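Local coordinates for endo-alpha-mannosidase (Bacteroides thetaiotaomicron, PDB 4ACY), which cleaves alpha-mannosidic linkages within glycans, as a family GH99 glycoside hydrolase, and probably acts on mannose-containing structures related to N-glycans, at residues 163-166 and 167-171; 37-40 and 41-44; 292-295 and 296-299. All blocks are in the same frame, centred on the assembly; numbering follows the deposited sequence.

Contact 1 (163-166 and 167-171)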
loop_
_atom_site.group_PDB
_atom_site.type_symbol
_atom_site.label_atom_id
_atom_site.label_comp_id
_atom_site.label_asym_id
_atom_site.label_seq_id
_atom_site.Cartn_x
_atom_site.Cartn_y
_atom_site.Cartn_z
ATOM N N THR A 163 14.046 -0.023 16.458
ATOM C CA THR A 163 13.736 1.211 15.738
ATOM C C THR A 163 12.278 1.188 15.251
ATOM O O THR A 163 11.638 2.231 15.138
ATOM C CB THR A 163 14.726 1.513 14.592
ATOM O OG1 THR A 163 14.697 0.451 13.640
ATOM C CG2 THR A 163 16.167 1.676 15.142
ATOM N N VAL A 164 11.747 -0.005 15.005
ATOM C CA VAL A 164 10.304 -0.119 14.714
ATOM C C VAL A 164 9.509 0.331 15.955
ATOM O O VAL A 164 8.567 1.109 15.834
ATOM C CB VAL A 164 9.906 -1.530 14.225
ATOM C CG1 VAL A 164 8.374 -1.703 14.171
ATOM C CG2 VAL A 164 10.528 -1.805 12.845
ATOM N N ARG A 165 9.920 -0.116 17.146
ATOM C CA ARG A 165 9.274 0.349 18.380
ATOM C C ARG A 165 9.266 1.865 18.457
ATOM O O ARG A 165 8.239 2.469 18.738
ATOM C CB ARG A 165 9.932 -0.239 19.640
ATOM C CG ARG A 165 9.019 -0.125 20.872
ATOM C CD ARG A 165 9.706 -0.612 22.142
ATOM N NE ARG A 165 8.749 -1.007 23.194
ATOM C CZ ARG A 165 8.051 -0.173 23.964
ATOM N NH1 ARG A 165 8.163 1.143 23.834
ATOM N NH2 ARG A 165 7.218 -0.664 24.874
ATOM N N GLU A 166 10.410 2.484 18.175
ATOM C CA GLU A 166 10.527 3.937 18.260
ATOM C C GLU A 166 9.582 4.622 17.283
ATOM O O GLU A 166 9.017 5.686 17.574
ATOM C CB GLU A 166 11.967 4.381 17.994
ATOM C CG GLU A 166 12.974 3.885 19.037
ATOM C CD GLU A 166 14.428 4.050 18.596
ATOM O OE1 GLU A 166 14.685 4.605 17.507
ATOM O OE2 GLU A 166 15.320 3.602 19.339
ATOM N N ASN A 167 9.423 4.008 16.113
ATOM C CA ASN A 167 8.502 4.541 15.104
ATOM C C ASN A 167 7.035 4.393 15.455
ATOM O O ASN A 167 6.240 5.296 15.170
ATOM C CB ASN A 167 8.791 3.947 13.729
ATOM C CG ASN A 167 9.910 4.677 13.030
ATOM O OD1 ASN A 167 9.679 5.670 12.347
ATOM N ND2 ASN A 167 11.141 4.213 13.236
ATOM N N ILE A 168 6.678 3.259 16.056
ATOM C CA ILE A 168 5.332 3.069 16.587
ATOM C C ILE A 168 5.069 4.138 17.641
ATOM O O ILE A 168 4.016 4.768 17.638
ATOM C CB ILE A 168 5.118 1.642 17.169
ATOM C CG1 ILE A 168 5.250 0.589 16.065
ATOM C CG2 ILE A 168 3.746 1.529 17.866
ATOM C CD1 ILE A 168 5.457 -0.832 16.588
ATOM N N GLN A 169 6.045 4.369 18.521
ATOM C CA GLN A 169 5.876 5.367 19.573
ATOM C C GLN A 169 5.674 6.743 18.971
ATOM O O GLN A 169 4.800 7.479 19.403
ATOM C CB GLN A 169 7.071 5.400 20.515
ATOM C CG GLN A 169 7.298 4.130 21.295
ATOM C CD GLN A 169 8.624 4.166 22.034
ATOM O OE1 GLN A 169 8.940 5.154 22.693
ATOM N NE2 GLN A 169 9.401 3.094 21.934
ATOM N N TYR A 170 6.481 7.084 17.963
ATOM C CA TYR A 170 6.333 8.370 17.304
ATOM C C TYR A 170 4.946 8.520 16.669
ATOM O O TYR A 170 4.291 9.552 16.822
ATOM C CB TYR A 170 7.423 8.630 16.248
ATOM C CG TYR A 170 7.235 9.998 15.630
ATOM C CD1 TYR A 170 7.790 11.138 16.224
ATOM C CD2 TYR A 170 6.434 10.170 14.494
ATOM C CE1 TYR A 170 7.582 12.397 15.675
ATOM C CE2 TYR A 170 6.222 11.423 13.948
ATOM C CZ TYR A 170 6.799 12.531 14.543
ATOM O OH TYR A 170 6.572 13.768 13.997
ATOM N N ILE A 171 4.514 7.485 15.958
ATOM C CA ILE A 171 3.250 7.525 15.230
ATOM C C ILE A 171 2.076 7.668 16.205
ATOM O O ILE A 171 1.212 8.524 16.019
ATOM C CB ILE A 171 3.099 6.283 14.323
ATOM C CG1 ILE A 171 4.047 6.405 13.114
ATOM C CG2 ILE A 171 1.647 6.088 13.872
ATOM C CD1 ILE A 171 4.273 5.095 12.343
#

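Contact 2 (37-40 and 41-44)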
loop_
_atom_site.group_PDB
_atom_site.type_symbol
_atom_site.label_atom_id
_atom_site.label_comp_id
_atom_site.label_asym_id
_atom_site.label_seq_id
_atom_site.Cartn_x
_atom_site.Cartn_y
_atom_site.Cartn_z
ATOM N N THR A 37 -22.041 3.336 2.820
ATOM C CA THR A 37 -21.159 3.388 1.619
ATOM C C THR A 37 -19.678 3.156 1.974
ATOM O O THR A 37 -19.088 2.161 1.535
ATOM C CB THR A 37 -21.322 4.726 0.847
ATOM N N LEU A 38 -19.103 4.049 2.784
ATOM C CA LEU A 38 -17.641 4.104 3.020
ATOM C C LEU A 38 -17.099 2.996 3.932
ATOM O O LEU A 38 -17.459 2.918 5.101
ATOM C CB LEU A 38 -17.247 5.466 3.577
ATOM C CG LEU A 38 -15.752 5.780 3.643
ATOM C CD1 LEU A 38 -15.173 5.901 2.231
ATOM C CD2 LEU A 38 -15.510 7.062 4.411
ATOM N N ASP A 39 -16.204 2.162 3.406
ATOM C CA ASP A 39 -15.897 0.916 4.086
ATOM C C ASP A 39 -14.642 0.962 4.942
ATOM O O ASP A 39 -13.540 1.211 4.443
ATOM C CB ASP A 39 -15.802 -0.250 3.107
ATOM C CG ASP A 39 -15.785 -1.575 3.816
ATOM O OD1 ASP A 39 -16.848 -1.963 4.355
ATOM O OD2 ASP A 39 -14.714 -2.214 3.895
ATOM N N ASP A 40 -14.814 0.665 6.227
ATOM C CA ASP A 40 -13.702 0.707 7.158
ATOM C C ASP A 40 -12.916 -0.603 7.263
ATOM O O ASP A 40 -12.110 -0.746 8.159
ATOM C CB ASP A 40 -14.162 1.190 8.548
ATOM C CG ASP A 40 -15.227 0.305 9.161
ATOM O OD1 ASP A 40 -15.403 -0.850 8.726
ATOM O OD2 ASP A 40 -15.919 0.787 10.086
ATOM N N HIS A 41 -13.148 -1.539 6.351
ATOM C CA HIS A 41 -12.360 -2.771 6.297
ATOM C C HIS A 41 -11.644 -2.887 4.949
ATOM O O HIS A 41 -11.164 -3.961 4.595
ATOM C CB HIS A 41 -13.251 -4.006 6.534
ATOM C CG HIS A 41 -13.475 -4.322 7.983
ATOM N ND1 HIS A 41 -14.096 -3.452 8.852
ATOM C CD2 HIS A 41 -13.168 -5.421 8.711
ATOM C CE1 HIS A 41 -14.146 -3.991 10.058
ATOM N NE2 HIS A 41 -13.588 -5.185 10.000
ATOM N N THR A 42 -11.590 -1.778 4.214
ATOM C CA THR A 42 -10.903 -1.730 2.916
ATOM C C THR A 42 -9.822 -0.684 3.016
ATOM O O THR A 42 -10.098 0.451 3.389
ATOM C CB THR A 42 -11.882 -1.362 1.793
ATOM O OG1 THR A 42 -12.944 -2.319 1.763
ATOM C CG2 THR A 42 -11.176 -1.346 0.422
ATOM N N ILE A 43 -8.582 -1.076 2.695
ATOM C CA ILE A 43 -7.432 -0.247 2.995
ATOM C C ILE A 43 -6.576 -0.065 1.742
ATOM O O ILE A 43 -6.080 -1.033 1.199
ATOM C CB ILE A 43 -6.555 -0.895 4.103
ATOM C CG1 ILE A 43 -7.413 -1.210 5.352
ATOM C CG2 ILE A 43 -5.433 0.038 4.473
ATOM C CD1 ILE A 43 -6.771 -2.209 6.333
ATOM N N SER A 44 -6.418 1.162 1.276
ATOM C CA SER A 44 -5.561 1.383 0.105
ATOM C C SER A 44 -4.112 1.546 0.547
ATOM O O SER A 44 -3.838 2.043 1.644
ATOM C CB SER A 44 -5.987 2.619 -0.685
ATOM O OG SER A 44 -5.711 3.816 0.050
#

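Contact 3 (292-295 and 296-299)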
loop_
_atom_site.group_PDB
_atom_site.type_symbol
_atom_site.label_atom_id
_atom_site.label_comp_id
_atom_site.label_asym_id
_atom_site.label_seq_id
_atom_site.Cartn_x
_atom_site.Cartn_y
_atom_site.Cartn_z
ATOM N N PRO A 292 13.485 -1.943 -16.465
ATOM C CA PRO A 292 13.239 -2.337 -17.862
ATOM C C PRO A 292 13.308 -3.847 -18.091
ATOM O O PRO A 292 12.706 -4.344 -19.038
ATOM C CB PRO A 292 14.352 -1.633 -18.648
ATOM C CG PRO A 292 14.849 -0.546 -17.771
ATOM C CD PRO A 292 14.492 -0.870 -16.340
ATOM N N TRP A 293 14.044 -4.540 -17.214
ATOM C CA TRP A 293 14.271 -5.987 -17.268
ATOM C C TRP A 293 13.123 -6.797 -16.657
ATOM O O TRP A 293 13.127 -8.042 -16.721
ATOM C CB TRP A 293 15.584 -6.316 -16.512
ATOM C CG TRP A 293 15.624 -5.595 -15.205
ATOM C CD1 TRP A 293 16.156 -4.361 -14.964
ATOM C CD2 TRP A 293 15.024 -6.015 -13.975
ATOM N NE1 TRP A 293 15.945 -3.995 -13.664
ATOM C CE2 TRP A 293 15.256 -4.991 -13.027
ATOM C CE3 TRP A 293 14.335 -7.174 -13.573
ATOM C CZ2 TRP A 293 14.824 -5.085 -11.699
ATOM C CZ3 TRP A 293 13.901 -7.266 -12.260
ATOM C CH2 TRP A 293 14.141 -6.227 -11.338
ATOM N N ASN A 294 12.137 -6.105 -16.078
ATOM C CA ASN A 294 11.127 -6.767 -15.228
ATOM C C ASN A 294 9.797 -7.039 -15.929
ATOM O O ASN A 294 8.752 -7.124 -15.273
ATOM C CB ASN A 294 10.894 -5.966 -13.937
ATOM C CG ASN A 294 10.244 -6.787 -12.821
ATOM O OD1 ASN A 294 10.381 -8.020 -12.750
ATOM N ND2 ASN A 294 9.542 -6.099 -11.926
ATOM N N GLY A 295 9.852 -7.248 -17.239
ATOM C CA GLY A 295 8.662 -7.565 -18.024
ATOM C C GLY A 295 7.905 -8.812 -17.579
ATOM O O GLY A 295 6.692 -8.911 -17.794
ATOM N N SER A 296 8.594 -9.751 -16.934
ATOM C CA SER A 296 7.953 -10.992 -16.481
ATOM C C SER A 296 6.884 -10.743 -15.406
ATOM O O SER A 296 5.985 -11.559 -15.219
ATOM C CB SER A 296 8.985 -12.017 -15.979
ATOM O OG SER A 296 9.628 -11.608 -14.782
ATOM N N THR A 297 6.998 -9.620 -14.702
ATOM C CA THR A 297 6.064 -9.271 -13.629
ATOM C C THR A 297 4.855 -8.476 -14.191
ATOM O O THR A 297 3.823 -8.343 -13.536
ATOM C CB THR A 297 6.762 -8.460 -12.519
ATOM O OG1 THR A 297 7.964 -9.128 -12.100
ATOM C CG2 THR A 297 5.853 -8.307 -11.290
ATOM N N THR A 298 4.983 -7.973 -15.414
ATOM C CA THR A 298 3.894 -7.213 -16.035
ATOM C C THR A 298 2.585 -8.021 -16.066
ATOM O O THR A 298 2.572 -9.208 -16.412
ATOM C CB THR A 298 4.275 -6.755 -17.455
ATOM O OG1 THR A 298 5.370 -5.821 -17.385
ATOM C CG2 THR A 298 3.072 -6.075 -18.164
ATOM N N ARG A 299 1.490 -7.383 -15.677
ATOM C CA ARG A 299 0.168 -8.000 -15.774
ATOM C C ARG A 299 -0.757 -6.982 -16.419
ATOM O O ARG A 299 -0.993 -5.929 -15.839
ATOM C CB ARG A 299 -0.358 -8.393 -14.377
ATOM C CG ARG A 299 0.518 -9.387 -13.605
ATOM C CD ARG A 299 0.426 -10.829 -14.119
ATOM N NE ARG A 299 1.273 -11.691 -13.287
ATOM C CZ ARG A 299 2.567 -11.930 -13.514
ATOM N NH1 ARG A 299 3.172 -11.407 -14.573
ATOM N NH2 ARG A 299 3.257 -12.710 -12.682
HETATM O O HOH W 1 11.505 -10.138 -17.126
HETATM O O HOH W 2 6.499 -4.850 -15.050
HETATM O O HOH W 3 8.679 -7.442 -9.434
HETATM O O HOH W 4 11.798 -10.048 -13.885
HETATM O O HOH W 5 4.371 -10.404 -18.229
#

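Contact 1 (163-166 and 167-171)
Residues 163-171 form part of one alpha helix, in which the carbonyls of Thr-163, Val-164, Arg-165 and Glu-166 each accept the amide four residues on, as in Ile-168 N to Val-164 O at 2.9 Å. Thr-163 O has a second donor. Asn-167 ND2 reaches Thr-163 O at 2.8 Å by a nearly straight bond (N-H...O 166°), with the oxygen close to the amide plane of Asn-167. Asn-167 N holds Thr-163 O at 3.0 Å from the opposite face of the carbonyl. The other end of the amide is also taken: OD1 accepts Trp-124 NE1. The buried amide is thus fixed at both ends. With an alanine here, Thr-163 O would probably keep a single helical donor and the Trp-124 indole N-H would be left without its mate.

One residue on, Ile-168 CD1 touches Val-164 CG1 at 3.9 Å. CG1 is turned anti to the backbone N (chi1 170°), which carries it along the helix to that methyl. Val-164 also packs on helix 200-207, and Ile-168 on Phe-190 of strand 189-192. Arg-165 and Gln-169 pass each other at a slant, their flat end groups 77° apart. The helix is the connection between strands 148-153 and 189-192 in a beta-alpha-beta unit. Its faces differ in chemistry: apolar side chains meet its barrel neighbours, the Asn-167 amide joins the helix to Trp-124, and the Arg-165 guanidinium bonds through NE and NH2 to the carbonyls of Ile-213 and Ser-214.

Contact 2 (37-40 and 41-44)
His-41 meets both aspartates that precede it. Its backbone N bonds to Asp-39 OD2 at 3.0 Å, coming from well above the carboxylate plane, with an N-H...O angle of 142°. Its side chain lies beside that of Asp-40 and points the same way. His-41 ND1 donates to Asp-40 OD1 at 2.9 Å, and that oxygen sits close to the plane of the imidazole ring, at its edge. The ring and carboxylate planes are 53° apart. Seen from the aspartate, ND1 meets OD1 from above the carboxylate plane. Asp-40 CG stands between the backbone N and the carbonyl carbon (chi1 59°), which brings OD1 round to the ring. The ring also stacks on Tyr-321.

Asp-39 to Thr-42 is a type I beta turn, and the bond from His-41 N to the Asp-39 carboxylate adds an Asx turn. This corner leads into strand 42-46, the first strand of the eight-stranded parallel barrel, a TIM barrel.

Thr-42 follows. Its OG1 donates to Asp-39 OD2 at 2.8 Å, on the anti side of the carboxylate and from the face opposite to His-41 N. The side chains of Thr-42 and Asp-39 cross at about a right angle. One oxygen therefore takes two donors, while Asp-39 OD1 forms a salt bridge with Arg-372 of helix 359-376. Ile-43 then runs between the strand's two neighbours in the barrel, with backbone bonds to Ile-322 and Ile-324 of the last strand and its side chain on Val-119 and Ser-121 of strand 117-124.

Contact 3 (292-295 and 296-299)
Asn-294 and Thr-297 hold the compact part of this chain reversal. Thr-297 OG1 donates to Asn-294 OD1 at 2.7 Å, coming from above the plane of the side-chain amide. The main chain is joined as well, Thr-297 N donating to Asn-294 O at 3.1 Å. Side chain and main chain of one residue thus meet side chain and main chain of the other. Asn-294 CG lies anti to the backbone N (chi1 -161°), which sends the amide along the same side as its own carbonyl, toward Thr-297. The next step repeats the backbone pattern: Thr-298 N donates to Gly-295 O at 3.1 Å, far above the carbonyl plane. These are two overlapping beta turns in the loop between strand 276-281 and helix 305-316. Thr-297 is buried here, packed on Ala-251 and Tyr-285. Asn-294 ND2 also bonds to Asp-287 OD2.

Around this core the contact is wet. A water bridges Asn-294 OD1 and Ser-296 OG, whose direct separation of 4.2 Å is too wide for a bond. A second water joins Trp-293 O to Ser-296 N, and a third accepts from Asn-294 ND2 and donates to Thr-297 OG1. Two more span the turn, one linking Asn-294 O with Thr-298 OG1, the other Gly-295 O with Thr-298 O.

Arg-299 folds back at the far end. Arg-299 NH1 donates to Ser-296 O at 2.9 Å, nearly in the guanidinium plane, and also to Thr-298 O, while NH2 bonds to Thr-252 O. Within 292-299 the bonds across the turn are polar: direct ones fix the Asn-Thr pair and the arginine, and water completes many of the remaining carbonyl and hydroxyl partnerships.

Along the chain the order is contact 2, contact 1, contact 3, and none touches another. All belong to one TIM barrel of eight parallel strands. Contact 2 leads into its first strand, 42-46. Contact 1 lies on helix 161-175, between the third and fourth strands. Contact 3 lies in the long loop that follows the seventh, 276-281. The centres of contacts 1 and 2 are about 25 Å apart. Those of contacts 2 and 3 are about 30 Å apart, and those of contacts 1 and 3 about 35 Å. Contact 3 is across the chain's centre from both others. They therefore sample the barrel's strand entry, outer helical layer and C-terminal loops, the last being the active-site side in TIM barrels.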